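Local coordinates for leucine-rich-repeat protein (Methanosarcina barkeri, PDB 4WNR), which binds GDP and magnesium through its Roc G domain and, as the Roc-COR piece of a Roco protein, probably serves a GTP-regulated serine/threonine kinase, at residues K37-V42 and I205-S210; K79-K84 and V92-F97; T106-L111 and F332-S337; Y283-S288 and E305-K310. All coordinates share one frame; numbering follows the deposited sequence.

Contact 1 of 4, residues K37-V42 and I205-S210; sequences KPLNEV and IEWAKS
Two backbone hydrogen bonds tie Lys37-Leu39 to Ile205-Trp207. Trp207 N donates to Lys37 O at 2.8 Å, nearly end-on to the carbonyl (C=O...N angle 168°). Leu39 N gives its hydrogen to Ile205 O at 3.3 Å, in the plane of that carbonyl. Between these bonds Pro38 and Glu206 form an antiparallel non-hydrogen-bonded pair, their CA atoms 4.0 Å apart and their side chains diverging. Proline suits the place, since its nitrogen carries no hydrogen and none is needed there.

The apolar part of the contact is a CH-pi interaction. Leu39 turns its CG away from its backbone N (chi1 178°), and its two methyls reach the indole of Trp207. CD1 stands over the face of the six-membered ring, 3.9 Å from the centroid, while CD2 sits over the rim on the same side, near CE2 and CZ2. A forked aliphatic chain is well matched to so broad a ring. Trp207 also meets Trp211 and Phe252 edge-to-face, which places it among the COR helices 209-220 and 243-256.

The charged residues stay on the outside. Lys37 and Lys209 bring their ammonium groups, NZ to NZ, to 5.4 Å, and exposure to water probably eases the repulsion.

Main-chain pairing joins strand 36-47 of Roc to the segment that leads into helix 209-220 of COR; Leu39 and Trp207 form the buried apolar part, while the lysine ends lie at the exposed margin.

Contact 2 of 4, residues K79-K84 and V92-F97; sequences KKWGFK and VNFWDF
The beta hairpin of strands 77-85 and 88-96, equivalent to the β2-β3 hairpin of Ras-like G domains, is held here by two hydrogen-bonded pairs, Trp81 with Val92 and Lys79 with Phe94. Trp81 N binds Val92 O at 2.7 Å, and Val92 N returns the bond to Trp81 O. Phe94 N reaches Lys79 O at 2.8 Å, whereas the reverse bond from Lys79 N to Phe94 O is bent and weak. Lys80 and Asn93 form the non-hydrogen-bonded pair between them, with Lys80 CA sending a CA-H...O contact to Val92 O.

One face of the hairpin is aromatic. With CG anti to the backbone N (chi1 -175°), the Trp81 indole lies beside the Phe94 ring, pointing the same way; the ring planes differ by 39° and the centroids of the Trp81 six-membered ring and the Phe94 ring lie 5.6 Å apart. Val92 CG2 touches Trp81 CE3 at 3.9 Å and meets Phe83 at its ring edge, while Val92 CG1 lies over one face of Phe94, toward its rim. The broad aromatics, together with Val92, suit a strand face against which helices pack. On the other face Lys80 runs alongside Asn93, with its CE next to Asn93 OD1.

Helix 54-62 packs on Trp81 and Phe94, helix 186-198 on Phe83 and Val92, and strand 36-47 runs parallel to 88-96, whose Asp96 bonds the magnesium-binding Thr55.

Contact 3 of 4, residues T106-L111 and F332-S337; sequences THQFFL and FELCYS
Phe109 and Phe332 make the aromatic part of this contact. Their rings meet obliquely, planes 50° apart and centroids separated by 5.4 Å, with Phe332 CD2 arriving at the edge of the Phe109 ring near CD1. The Phe109 side chain swings its CG away from its own carbonyl carbon (chi1 -46°), bringing the ring to Phe332. One face of Phe332 lies against the backbone of Gln108 and Phe109, and Gln108 CB sits 3.7 Å from Phe332 CD1. The side chains of Gln108 and Phe332 slide past each other in opposite directions. A flat ring suits this place, because it can lie on a peptide group with one face and still offer its rim to a second aromatic.

The 107-109 3-10 turn that presents these groups is closed by Phe110 N bonding His107 O at 3.0 Å. It follows helix 99-104 in the region that probably corresponds to switch II of Ras-like G domains, and the contact sets that part of Roc against COR. On the COR side, helix 322-331 ends in a Schellman motif: Glu333, with positive phi, is its C-prime residue, and Leu334 N and Glu333 N bond Met329 O and Lys330 O.

The aliphatic contacts belong to Leu334. Its CD2 approaches Phe109 CZ at 4.0 Å and Thr106 CG2 at 4.1 Å, a branched chain filling the angle between ring and methyl. Threonine suits its place by having two ends, for its methyl faces Leu334 while OG1 is hydrogen-bonded to Tyr283 OH.

Contact 4 of 4, residues Y283-S288 and E305-K310; sequences YKIINS and EILEQK
Ile306 lies against the last turn of helix 275-286, where its CG2 methyl rests 3.4 Å from Lys284 O and 4.1 Å from Lys284 CB. The same methyl faces Ile285 CG1 at 4.3 Å. The other branch, CG1 with CD1 at its end, runs past Ser288, whose OG is 3.6 Å from Ile306 CG1. Beta branching suits this position, since one arm can meet the helix backbone while the other follows the chain that leaves it. Leu307 adds its CD2 next to Lys284 CB and Ile285 CG1, the latter at 4.4 Å. The side chain of Lys284 takes part through its carbon chain, with CD near Ile306 O.

The backbone around these side chains sets them in place. Asn287 N bonds Tyr283 O at 2.8 Å, closing the end of the helix, and Ser288 then begins the next one: its OG, carried anti to the backbone N (chi1 175°), caps Leu291 N at the start of helix 289-292. Serine is apt because its short hydroxyl makes the cap and still packs beside an isoleucine. Ile285 continues onto Ile325 and Met329, and Leu307 onto Tyr322, so helix 322-331 shares the same core.

The two helix ends of the COR domain therefore meet largely through hydrocarbon, and Ser288 OG, a polar side-chain atom beside the isoleucine, is satisfied by Leu291 N.

Overall arrangement
Contacts 1 and 3 each join Roc to COR, at sites whose centres lie 31 Å apart on opposite sides of the chain's centre. Contact 2 lies between them: Val42 O accepts a probable hydrogen bond from Asn93 N at 3.0 Å on the contact 1 side, while Trp95 and Phe97 pack on Phe110 and His107 of contact 3. Contact 4, within COR, reaches contact 3 through the hydrogen bond between Tyr283 OH and Thr106 OG1. Nucleotide and metal lie nearest contacts 2 and 3: the side chain of Lys79 is about 9 Å from the magnesium ion, and that of Thr106 about 13 Å from GDP.

Contact 1 of 4, residues K37-V42 and I205-S210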
# COMPACT_ATOMS: atom_id res chain seq x y z
N LYS A 37 -23.07 -6.61 9.77
CA LYS A 37 -22.62 -7.40 8.62
C LYS A 37 -21.11 -7.64 8.69
O LYS A 37 -20.39 -6.87 9.33
CB LYS A 37 -22.98 -6.71 7.30
CG LYS A 37 -24.43 -6.89 6.86
CD LYS A 37 -25.38 -5.98 7.62
CE LYS A 37 -26.79 -6.06 7.04
NZ LYS A 37 -27.72 -5.09 7.69
N PRO A 38 -20.62 -8.71 8.03
CA PRO A 38 -19.19 -8.99 8.00
C PRO A 38 -18.43 -8.06 7.05
O PRO A 38 -19.00 -7.58 6.06
CB PRO A 38 -19.12 -10.43 7.51
CG PRO A 38 -20.34 -10.60 6.67
CD PRO A 38 -21.39 -9.72 7.27
N LEU A 39 -17.16 -7.82 7.35
CA LEU A 39 -16.33 -6.90 6.56
C LEU A 39 -15.93 -7.53 5.23
O LEU A 39 -16.26 -7.00 4.16
CB LEU A 39 -15.08 -6.49 7.36
CG LEU A 39 -14.06 -5.57 6.68
CD1 LEU A 39 -14.72 -4.34 6.06
CD2 LEU A 39 -12.99 -5.15 7.67
N ASN A 40 -15.21 -8.65 5.30
CA ASN A 40 -14.78 -9.40 4.12
C ASN A 40 -14.01 -8.57 3.09
O ASN A 40 -14.30 -8.62 1.90
CB ASN A 40 -15.98 -10.09 3.45
CG ASN A 40 -16.76 -11.00 4.40
OD1 ASN A 40 -17.98 -11.06 4.33
ND2 ASN A 40 -16.05 -11.70 5.28
N GLU A 41 -13.04 -7.80 3.58
CA GLU A 41 -12.15 -7.03 2.71
C GLU A 41 -10.70 -7.16 3.17
O GLU A 41 -10.42 -7.15 4.37
CB GLU A 41 -12.54 -5.55 2.67
CG GLU A 41 -13.30 -5.14 1.42
CD GLU A 41 -13.25 -3.64 1.15
OE1 GLU A 41 -12.38 -2.95 1.72
OE2 GLU A 41 -14.07 -3.16 0.34
N VAL A 42 -9.79 -7.28 2.20
CA VAL A 42 -8.36 -7.38 2.47
C VAL A 42 -7.58 -6.59 1.43
O VAL A 42 -7.94 -6.59 0.25
CB VAL A 42 -7.86 -8.85 2.41
CG1 VAL A 42 -6.48 -8.97 3.03
CG2 VAL A 42 -8.83 -9.79 3.11
N ILE A 205 -14.15 -10.72 11.40
CA ILE A 205 -14.59 -9.51 12.10
C ILE A 205 -15.77 -8.86 11.37
O ILE A 205 -15.80 -8.84 10.14
CB ILE A 205 -13.44 -8.49 12.29
CG1 ILE A 205 -12.37 -9.08 13.22
CG2 ILE A 205 -13.95 -7.17 12.85
CD1 ILE A 205 -11.11 -8.24 13.36
N GLU A 206 -16.72 -8.34 12.14
CA GLU A 206 -17.95 -7.76 11.60
C GLU A 206 -18.17 -6.33 12.08
O GLU A 206 -17.78 -5.96 13.19
CB GLU A 206 -19.16 -8.64 11.93
CG GLU A 206 -19.26 -9.06 13.39
CD GLU A 206 -20.48 -9.93 13.68
OE1 GLU A 206 -20.98 -10.59 12.75
OE2 GLU A 206 -20.93 -9.95 14.84
N TRP A 207 -18.81 -5.53 11.23
CA TRP A 207 -18.97 -4.09 11.43
C TRP A 207 -20.44 -3.69 11.56
O TRP A 207 -21.33 -4.40 11.11
CB TRP A 207 -18.40 -3.34 10.22
CG TRP A 207 -16.93 -3.12 10.24
CD1 TRP A 207 -16.00 -3.71 11.05
CD2 TRP A 207 -16.20 -2.26 9.36
NE1 TRP A 207 -14.74 -3.25 10.74
CE2 TRP A 207 -14.84 -2.36 9.71
CE3 TRP A 207 -16.57 -1.40 8.32
CZ2 TRP A 207 -13.84 -1.64 9.05
CZ3 TRP A 207 -15.58 -0.68 7.66
CH2 TRP A 207 -14.23 -0.81 8.03
N ALA A 208 -20.67 -2.52 12.16
CA ALA A 208 -21.99 -1.90 12.16
C ALA A 208 -22.26 -1.25 10.81
O ALA A 208 -21.33 -1.03 10.02
CB ALA A 208 -22.09 -0.86 13.27
N LYS A 209 -23.52 -0.94 10.54
CA LYS A 209 -23.92 -0.34 9.26
C LYS A 209 -23.29 1.04 9.04
O LYS A 209 -22.94 1.39 7.91
CB LYS A 209 -25.45 -0.23 9.16
CG LYS A 209 -26.16 -1.56 9.07
CD LYS A 209 -27.67 -1.42 9.23
CE LYS A 209 -28.05 -1.20 10.69
NZ LYS A 209 -29.53 -1.13 10.87
N SER A 210 -23.17 1.81 10.12
CA SER A 210 -22.60 3.16 10.05
C SER A 210 -21.14 3.17 9.59
O SER A 210 -20.72 4.09 8.88
CB SER A 210 -22.72 3.85 11.42
OG SER A 210 -22.16 3.05 12.44

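Contact 2 of 4, residues K79-K84 and V92-F97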
# COMPACT_ATOMS: atom_id res chain seq x y z
N LYS A 79 -6.13 -2.27 -8.33
CA LYS A 79 -7.22 -3.02 -8.94
C LYS A 79 -8.11 -3.66 -7.87
O LYS A 79 -7.61 -4.31 -6.95
CB LYS A 79 -6.69 -4.12 -9.87
CG LYS A 79 -6.60 -3.72 -11.34
CD LYS A 79 -5.36 -2.89 -11.63
CE LYS A 79 -5.26 -2.56 -13.11
NZ LYS A 79 -3.92 -2.04 -13.51
N LYS A 80 -9.42 -3.47 -8.01
CA LYS A 80 -10.39 -4.04 -7.08
C LYS A 80 -10.94 -5.35 -7.63
O LYS A 80 -11.53 -5.38 -8.71
CB LYS A 80 -11.54 -3.05 -6.83
CG LYS A 80 -11.06 -1.63 -6.55
CD LYS A 80 -12.10 -0.81 -5.79
CE LYS A 80 -12.06 -1.11 -4.29
NZ LYS A 80 -12.97 -0.21 -3.53
N TRP A 81 -10.72 -6.43 -6.89
CA TRP A 81 -11.08 -7.78 -7.31
C TRP A 81 -12.02 -8.43 -6.29
O TRP A 81 -12.06 -8.02 -5.13
CB TRP A 81 -9.81 -8.63 -7.48
CG TRP A 81 -10.03 -10.01 -8.03
CD1 TRP A 81 -10.60 -10.33 -9.22
CD2 TRP A 81 -9.65 -11.24 -7.41
NE1 TRP A 81 -10.62 -11.70 -9.38
CE2 TRP A 81 -10.04 -12.28 -8.29
CE3 TRP A 81 -9.03 -11.58 -6.20
CZ2 TRP A 81 -9.82 -13.63 -8.00
CZ3 TRP A 81 -8.82 -12.92 -5.91
CH2 TRP A 81 -9.21 -13.93 -6.81
N GLY A 82 -12.77 -9.43 -6.73
CA GLY A 82 -13.67 -10.16 -5.84
C GLY A 82 -14.00 -11.56 -6.32
O GLY A 82 -13.93 -11.85 -7.52
N PHE A 83 -14.35 -12.42 -5.37
CA PHE A 83 -14.81 -13.78 -5.68
C PHE A 83 -15.80 -14.24 -4.61
O PHE A 83 -15.78 -13.75 -3.48
CB PHE A 83 -13.62 -14.75 -5.77
CG PHE A 83 -12.84 -14.89 -4.49
CD1 PHE A 83 -11.84 -13.98 -4.17
CD2 PHE A 83 -13.10 -15.94 -3.61
CE1 PHE A 83 -11.12 -14.11 -2.99
CE2 PHE A 83 -12.38 -16.07 -2.44
CZ PHE A 83 -11.39 -15.16 -2.13
N LYS A 84 -16.66 -15.18 -4.98
CA LYS A 84 -17.71 -15.67 -4.08
C LYS A 84 -17.36 -17.05 -3.55
O LYS A 84 -17.33 -18.03 -4.30
CB LYS A 84 -19.06 -15.69 -4.80
CG LYS A 84 -20.25 -15.83 -3.86
CD LYS A 84 -21.57 -15.64 -4.58
CE LYS A 84 -22.74 -15.62 -3.60
NZ LYS A 84 -24.04 -15.44 -4.29
N VAL A 92 -11.37 -7.91 -2.62
CA VAL A 92 -9.91 -7.82 -2.56
C VAL A 92 -9.42 -6.53 -3.23
O VAL A 92 -9.88 -6.17 -4.31
CB VAL A 92 -9.24 -9.03 -3.25
CG1 VAL A 92 -7.73 -8.93 -3.17
CG2 VAL A 92 -9.72 -10.33 -2.61
N ASN A 93 -8.47 -5.87 -2.58
CA ASN A 93 -7.85 -4.66 -3.11
C ASN A 93 -6.37 -4.90 -3.42
O ASN A 93 -5.53 -4.90 -2.51
CB ASN A 93 -7.99 -3.50 -2.12
CG ASN A 93 -9.45 -3.17 -1.82
OD1 ASN A 93 -10.30 -3.22 -2.70
ND2 ASN A 93 -9.73 -2.83 -0.57
N PHE A 94 -6.06 -5.12 -4.70
CA PHE A 94 -4.68 -5.35 -5.13
C PHE A 94 -3.94 -4.02 -5.28
O PHE A 94 -4.40 -3.13 -5.99
CB PHE A 94 -4.63 -6.10 -6.46
CG PHE A 94 -4.95 -7.56 -6.35
CD1 PHE A 94 -4.05 -8.44 -5.76
CD2 PHE A 94 -6.14 -8.07 -6.85
CE1 PHE A 94 -4.34 -9.79 -5.66
CE2 PHE A 94 -6.43 -9.42 -6.75
CZ PHE A 94 -5.53 -10.28 -6.16
N TRP A 95 -2.80 -3.90 -4.60
CA TRP A 95 -1.94 -2.73 -4.71
C TRP A 95 -0.67 -3.07 -5.48
O TRP A 95 0.10 -3.95 -5.08
CB TRP A 95 -1.58 -2.20 -3.32
CG TRP A 95 -2.64 -1.33 -2.72
CD1 TRP A 95 -3.92 -1.70 -2.42
CD2 TRP A 95 -2.52 0.04 -2.33
NE1 TRP A 95 -4.61 -0.64 -1.88
CE2 TRP A 95 -3.77 0.44 -1.81
CE3 TRP A 95 -1.48 0.97 -2.38
CZ2 TRP A 95 -4.00 1.74 -1.34
CZ3 TRP A 95 -1.71 2.26 -1.91
CH2 TRP A 95 -2.97 2.63 -1.40
N ASP A 96 -0.46 -2.38 -6.60
CA ASP A 96 0.69 -2.62 -7.48
C ASP A 96 1.59 -1.39 -7.51
O ASP A 96 1.17 -0.31 -7.92
CB ASP A 96 0.20 -2.96 -8.89
CG ASP A 96 1.24 -3.70 -9.71
OD1 ASP A 96 2.01 -4.50 -9.13
OD2 ASP A 96 1.28 -3.49 -10.94
N PHE A 97 2.84 -1.56 -7.07
CA PHE A 97 3.81 -0.46 -6.98
C PHE A 97 4.75 -0.47 -8.18
O PHE A 97 5.37 -1.50 -8.48
CB PHE A 97 4.61 -0.57 -5.68
CG PHE A 97 3.75 -0.60 -4.45
CD1 PHE A 97 3.12 0.56 -4.00
CD2 PHE A 97 3.58 -1.77 -3.73
CE1 PHE A 97 2.33 0.53 -2.87
CE2 PHE A 97 2.79 -1.80 -2.59
CZ PHE A 97 2.16 -0.64 -2.16

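Contact 3 of 4, residues T106-L111 and F332-S337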
# COMPACT_ATOMS: atom_id res chain seq x y z
N THR A 106 9.09 4.64 -1.88
CA THR A 106 7.85 5.31 -1.47
C THR A 106 6.70 4.31 -1.24
O THR A 106 5.65 4.68 -0.72
CB THR A 106 7.40 6.37 -2.49
OG1 THR A 106 7.22 5.76 -3.77
CG2 THR A 106 8.42 7.49 -2.59
N HIS A 107 6.91 3.06 -1.65
CA HIS A 107 5.95 1.99 -1.38
C HIS A 107 5.79 1.72 0.12
O HIS A 107 4.76 1.23 0.56
CB HIS A 107 6.36 0.70 -2.10
CG HIS A 107 7.57 0.04 -1.51
ND1 HIS A 107 8.86 0.43 -1.82
CD2 HIS A 107 7.69 -0.98 -0.63
CE1 HIS A 107 9.72 -0.33 -1.16
NE2 HIS A 107 9.03 -1.19 -0.43
N GLN A 108 6.83 2.06 0.89
CA GLN A 108 6.81 1.92 2.35
C GLN A 108 5.65 2.64 3.03
O GLN A 108 5.20 2.23 4.10
CB GLN A 108 8.13 2.44 2.94
CG GLN A 108 9.33 1.55 2.68
CD GLN A 108 10.62 2.15 3.21
OE1 GLN A 108 11.01 3.25 2.80
NE2 GLN A 108 11.28 1.45 4.12
N PHE A 109 5.15 3.71 2.41
CA PHE A 109 4.05 4.50 2.98
C PHE A 109 2.75 3.68 3.03
O PHE A 109 1.89 3.93 3.88
CB PHE A 109 3.78 5.79 2.18
CG PHE A 109 5.02 6.59 1.83
CD1 PHE A 109 6.16 6.55 2.63
CD2 PHE A 109 5.01 7.41 0.72
CE1 PHE A 109 7.28 7.29 2.29
CE2 PHE A 109 6.13 8.16 0.38
CZ PHE A 109 7.26 8.10 1.17
N PHE A 110 2.62 2.72 2.12
CA PHE A 110 1.37 1.99 1.93
C PHE A 110 1.41 0.54 2.42
O PHE A 110 0.42 -0.18 2.31
CB PHE A 110 0.99 2.03 0.45
CG PHE A 110 1.18 3.39 -0.18
CD1 PHE A 110 0.27 4.41 0.06
CD2 PHE A 110 2.28 3.65 -0.99
CE1 PHE A 110 0.44 5.66 -0.51
CE2 PHE A 110 2.46 4.90 -1.56
CZ PHE A 110 1.54 5.90 -1.32
N LEU A 111 2.55 0.12 2.97
CA LEU A 111 2.66 -1.20 3.60
C LEU A 111 2.00 -1.14 4.97
O LEU A 111 2.30 -0.25 5.77
CB LEU A 111 4.12 -1.63 3.74
CG LEU A 111 4.99 -1.60 2.48
CD1 LEU A 111 6.35 -2.21 2.79
CD2 LEU A 111 4.33 -2.33 1.32
N PHE A 332 10.49 7.26 7.12
CA PHE A 332 10.94 6.07 6.38
C PHE A 332 12.36 6.22 5.81
O PHE A 332 12.76 5.47 4.92
CB PHE A 332 9.95 5.75 5.26
CG PHE A 332 8.58 5.40 5.75
CD1 PHE A 332 8.31 4.13 6.24
CD2 PHE A 332 7.56 6.35 5.74
CE1 PHE A 332 7.04 3.81 6.70
CE2 PHE A 332 6.29 6.02 6.20
CZ PHE A 332 6.04 4.75 6.68
N GLU A 333 13.12 7.17 6.35
CA GLU A 333 14.55 7.34 6.03
C GLU A 333 14.83 7.68 4.56
O GLU A 333 15.82 7.23 3.98
CB GLU A 333 15.35 6.10 6.46
CG GLU A 333 15.10 5.69 7.90
CD GLU A 333 16.05 4.60 8.38
OE1 GLU A 333 17.26 4.70 8.11
OE2 GLU A 333 15.57 3.64 9.02
N LEU A 334 13.95 8.48 3.97
CA LEU A 334 14.21 9.12 2.67
C LEU A 334 14.82 10.51 2.89
O LEU A 334 15.13 11.22 1.93
CB LEU A 334 12.92 9.24 1.86
CG LEU A 334 12.37 7.98 1.19
CD1 LEU A 334 12.04 6.90 2.21
CD2 LEU A 334 11.13 8.32 0.37
N CYS A 335 14.98 10.88 4.16
CA CYS A 335 15.42 12.21 4.53
C CYS A 335 16.09 12.16 5.90
O CYS A 335 15.72 11.35 6.75
CB CYS A 335 14.20 13.15 4.57
SG CYS A 335 14.52 14.81 3.96
N TYR A 336 17.07 13.04 6.11
CA TYR A 336 17.79 13.12 7.39
C TYR A 336 17.95 14.58 7.81
O TYR A 336 18.37 15.42 7.01
CB TYR A 336 19.15 12.44 7.29
CG TYR A 336 19.07 10.95 7.05
CD1 TYR A 336 18.95 10.06 8.11
CD2 TYR A 336 19.11 10.43 5.76
CE1 TYR A 336 18.88 8.69 7.90
CE2 TYR A 336 19.03 9.07 5.53
CZ TYR A 336 18.92 8.20 6.60
OH TYR A 336 18.84 6.84 6.39
N SER A 337 17.64 14.87 9.07
CA SER A 337 17.65 16.24 9.58
C SER A 337 19.06 16.72 9.89
O SER A 337 19.82 16.04 10.58
CB SER A 337 16.78 16.37 10.83
OG SER A 337 15.41 16.20 10.51

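Contact 4 of 4, residues Y283-S288 and E305-K310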
# COMPACT_ATOMS: atom_id res chain seq x y z
N TYR A 283 8.39 12.88 -5.18
CA TYR A 283 9.20 12.83 -6.40
C TYR A 283 9.60 14.22 -6.89
O TYR A 283 10.68 14.41 -7.44
CB TYR A 283 8.49 12.07 -7.53
CG TYR A 283 8.13 10.63 -7.21
CD1 TYR A 283 9.00 9.81 -6.48
CD2 TYR A 283 6.93 10.08 -7.64
CE1 TYR A 283 8.68 8.50 -6.19
CE2 TYR A 283 6.60 8.76 -7.36
CZ TYR A 283 7.47 7.98 -6.63
OH TYR A 283 7.14 6.67 -6.35
N LYS A 284 8.71 15.20 -6.69
CA LYS A 284 9.03 16.60 -6.99
C LYS A 284 10.24 17.08 -6.20
O LYS A 284 11.08 17.82 -6.73
CB LYS A 284 7.82 17.50 -6.72
CG LYS A 284 6.89 17.65 -7.90
CD LYS A 284 5.64 18.44 -7.54
CE LYS A 284 5.03 19.14 -8.75
NZ LYS A 284 4.79 18.22 -9.90
N ILE A 285 10.34 16.66 -4.94
CA ILE A 285 11.48 17.00 -4.09
C ILE A 285 12.73 16.26 -4.55
O ILE A 285 13.78 16.87 -4.72
CB ILE A 285 11.18 16.68 -2.60
CG1 ILE A 285 10.05 17.58 -2.09
CG2 ILE A 285 12.43 16.87 -1.75
CD1 ILE A 285 9.43 17.11 -0.79
N ILE A 286 12.61 14.95 -4.74
CA ILE A 286 13.75 14.11 -5.14
C ILE A 286 14.31 14.52 -6.50
O ILE A 286 15.53 14.61 -6.67
CB ILE A 286 13.37 12.61 -5.17
CG1 ILE A 286 13.08 12.11 -3.74
CG2 ILE A 286 14.48 11.76 -5.78
CD1 ILE A 286 12.39 10.76 -3.67
N ASN A 287 13.42 14.79 -7.46
CA ASN A 287 13.81 15.20 -8.81
C ASN A 287 13.81 16.72 -9.01
O ASN A 287 13.67 17.20 -10.14
CB ASN A 287 12.89 14.55 -9.85
CG ASN A 287 12.93 13.03 -9.80
OD1 ASN A 287 13.98 12.43 -9.56
ND2 ASN A 287 11.78 12.40 -10.03
N SER A 288 13.97 17.48 -7.93
CA SER A 288 14.06 18.94 -8.02
C SER A 288 15.41 19.34 -8.59
O SER A 288 16.45 18.95 -8.07
CB SER A 288 13.86 19.58 -6.65
OG SER A 288 14.06 20.98 -6.70
N GLU A 305 8.70 26.89 -4.18
CA GLU A 305 9.06 26.81 -5.59
C GLU A 305 8.93 25.38 -6.13
O GLU A 305 8.50 25.18 -7.27
CB GLU A 305 10.50 27.32 -5.80
CG GLU A 305 10.91 27.49 -7.26
CD GLU A 305 11.44 26.22 -7.91
OE1 GLU A 305 12.02 25.37 -7.20
OE2 GLU A 305 11.27 26.07 -9.14
N ILE A 306 9.29 24.40 -5.31
CA ILE A 306 9.27 22.99 -5.71
C ILE A 306 7.84 22.46 -5.84
O ILE A 306 7.49 21.84 -6.85
CB ILE A 306 10.05 22.10 -4.71
CG1 ILE A 306 11.52 22.51 -4.67
CG2 ILE A 306 9.94 20.63 -5.10
CD1 ILE A 306 12.28 21.98 -3.47
N LEU A 307 7.02 22.72 -4.82
CA LEU A 307 5.65 22.21 -4.78
C LEU A 307 4.61 23.17 -5.38
O LEU A 307 3.41 22.95 -5.23
CB LEU A 307 5.26 21.87 -3.33
CG LEU A 307 6.19 20.90 -2.59
CD1 LEU A 307 5.77 20.76 -1.14
CD2 LEU A 307 6.23 19.53 -3.26
N GLU A 308 5.07 24.22 -6.06
CA GLU A 308 4.17 25.15 -6.74
C GLU A 308 3.49 24.45 -7.91
O GLU A 308 4.07 23.57 -8.55
CB GLU A 308 4.92 26.38 -7.26
CG GLU A 308 4.03 27.59 -7.49
CD GLU A 308 4.60 28.58 -8.50
OE1 GLU A 308 5.85 28.71 -8.57
OE2 GLU A 308 3.81 29.22 -9.21
N GLN A 309 2.25 24.85 -8.19
CA GLN A 309 1.50 24.29 -9.31
C GLN A 309 2.00 24.90 -10.63
O GLN A 309 1.68 26.04 -10.95
CB GLN A 309 0.00 24.55 -9.14
CG GLN A 309 -0.56 24.04 -7.82
CD GLN A 309 -2.03 23.68 -7.91
OE1 GLN A 309 -2.88 24.34 -7.30
NE2 GLN A 309 -2.34 22.64 -8.67
N LYS A 310 2.79 24.13 -11.37
CA LYS A 310 3.34 24.57 -12.65
C LYS A 310 2.26 24.55 -13.73
O LYS A 310 1.81 25.60 -14.18
CB LYS A 310 4.52 23.69 -13.06